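Local coordinates for protein parahox neighbor (Phaeodactylum tricornutum CCAP 1055/1, PDB 5Z5M) that probably converts 5-hydroxyisourate to (S)-allantoin in urate degradation, joining a hydroxyisourate hydrolase and an OHCU decarboxylase in one chain, at residues E70-H75 against Q153-A158. Sequence-based numbering, arbitrary orientation.
Sequences ELLCAH and QEFMVA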
# COMPACT_ATOMS: atom_id res chain seq x y z
N GLU A 70 27.21 -6.37 31.47
CA GLU A 70 26.90 -6.96 32.77
C GLU A 70 25.39 -7.01 33.01
O GLU A 70 24.90 -7.92 33.68
CB GLU A 70 27.58 -6.17 33.90
CG GLU A 70 29.08 -6.42 34.02
CD GLU A 70 29.42 -7.76 34.67
OE1 GLU A 70 28.59 -8.69 34.63
OE2 GLU A 70 30.54 -7.88 35.22
N LEU A 71 24.66 -6.04 32.48
CA LEU A 71 23.21 -6.05 32.59
C LEU A 71 22.66 -7.24 31.81
O LEU A 71 21.76 -7.93 32.29
CB LEU A 71 22.62 -4.73 32.07
CG LEU A 71 21.12 -4.51 32.27
CD1 LEU A 71 20.85 -3.05 32.60
CD2 LEU A 71 20.34 -4.92 31.04
N LEU A 72 23.19 -7.47 30.62
CA LEU A 72 22.78 -8.61 29.81
C LEU A 72 23.08 -9.94 30.50
O LEU A 72 22.23 -10.83 30.52
CB LEU A 72 23.47 -8.57 28.44
CG LEU A 72 23.15 -7.40 27.52
CD1 LEU A 72 23.85 -7.56 26.18
CD2 LEU A 72 21.64 -7.25 27.33
N CYS A 73 24.27 -10.07 31.07
CA CYS A 73 24.68 -11.32 31.69
C CYS A 73 23.92 -11.59 32.98
O CYS A 73 23.85 -12.72 33.45
CB CYS A 73 26.18 -11.33 31.96
SG CYS A 73 27.17 -11.35 30.45
N ALA A 74 23.34 -10.54 33.55
CA ALA A 74 22.54 -10.67 34.76
C ALA A 74 21.19 -11.28 34.45
O ALA A 74 20.49 -11.75 35.34
CB ALA A 74 22.37 -9.31 35.44
N HIS A 75 20.83 -11.28 33.17
CA HIS A 75 19.52 -11.78 32.77
C HIS A 75 19.48 -13.31 32.80
O HIS A 75 20.43 -13.97 32.39
CB HIS A 75 19.14 -11.27 31.38
CG HIS A 75 17.67 -11.10 31.18
ND1 HIS A 75 16.98 -10.00 31.65
CD2 HIS A 75 16.75 -11.89 30.59
CE1 HIS A 75 15.71 -10.12 31.35
NE2 HIS A 75 15.54 -11.26 30.70
N GLN A 153 25.76 -7.32 16.32
CA GLN A 153 24.36 -7.16 15.98
C GLN A 153 23.50 -7.66 17.13
O GLN A 153 22.53 -7.02 17.52
CB GLN A 153 23.98 -7.90 14.69
CG GLN A 153 22.50 -7.71 14.34
CD GLN A 153 22.07 -8.43 13.08
OE1 GLN A 153 22.90 -8.95 12.33
NE2 GLN A 153 20.77 -8.47 12.83
N GLU A 154 23.88 -8.81 17.69
CA GLU A 154 23.10 -9.41 18.76
C GLU A 154 23.18 -8.62 20.06
O GLU A 154 22.27 -8.68 20.88
CB GLU A 154 23.55 -10.85 19.00
CG GLU A 154 22.86 -11.82 18.07
CD GLU A 154 21.35 -11.61 18.04
OE1 GLU A 154 20.70 -11.83 19.09
OE2 GLU A 154 20.81 -11.21 16.99
N PHE A 155 24.27 -7.89 20.25
CA PHE A 155 24.42 -7.03 21.43
C PHE A 155 23.34 -5.95 21.41
O PHE A 155 22.72 -5.66 22.43
CB PHE A 155 25.82 -6.42 21.48
CG PHE A 155 26.09 -5.62 22.73
CD1 PHE A 155 26.38 -6.25 23.92
CD2 PHE A 155 26.07 -4.23 22.70
CE1 PHE A 155 26.64 -5.53 25.07
CE2 PHE A 155 26.34 -3.50 23.84
CZ PHE A 155 26.62 -4.14 25.03
N MET A 156 23.12 -5.37 20.24
CA MET A 156 22.04 -4.40 20.02
C MET A 156 20.65 -5.01 20.21
O MET A 156 19.78 -4.41 20.83
CB MET A 156 22.14 -3.80 18.62
CG MET A 156 23.22 -2.77 18.48
SD MET A 156 22.86 -1.41 19.61
CE MET A 156 21.23 -0.93 19.04
N VAL A 157 20.45 -6.19 19.64
CA VAL A 157 19.15 -6.85 19.73
C VAL A 157 18.84 -7.22 21.18
O VAL A 157 17.72 -7.03 21.64
CB VAL A 157 19.10 -8.12 18.85
CG1 VAL A 157 17.78 -8.85 19.04
CG2 VAL A 157 19.32 -7.76 17.38
N ALA A 158 19.84 -7.73 21.89
CA ALA A 158 19.66 -8.13 23.28
C ALA A 158 19.26 -6.93 24.14
O ALA A 158 18.39 -7.04 25.01
CB ALA A 158 20.92 -8.78 23.82
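F155 and A158, three residues apart on helix 151-173, both touch L72 of helix 65-73, and the contact rests on the two methyls of that leucine: CD1 touches both the ring of F155 and the CB of A158, while CD2 lies against A158. At F155 the first torsion (chi1 -175°) sets CG anti to the backbone N and carries the ring across to the other helix. There L72 CD1 meets the CD1-CE1 side of the ring, 3.6 Å from F155 CE1 and equally far from F155 CD1. The two side chains cross obliquely, and the evidence is for apolar contact with these two ring atoms. Other neighbours flank the same ring: K65 makes a cation-pi contact, K68 and L69 pack on it from helix 65-73, and E152 of a second subunit also reaches it.

Both helices belong to the all-helical OHCU decarboxylase part of the chain, where 65-73 packs near its C-terminal end on the first turns of the long helix 151-173. The nearest CA atoms, those of L72 and A158, are 7.3 Å apart, a spacing consistent with the small side chain of A158. One turn beyond F155, the CB of A158 points toward L72 and lies 3.9 Å from L72 CD2 and 4.0 Å from L72 CD1. With CG anti to its carbonyl carbon (chi1 -64°), L72 brings both methyls to the long helix; all three residues are buried, and the two segments together bury 137 Å². Farther along the long helix, L159 and V162 also receive L72, while F125 packs on both F155 and A158.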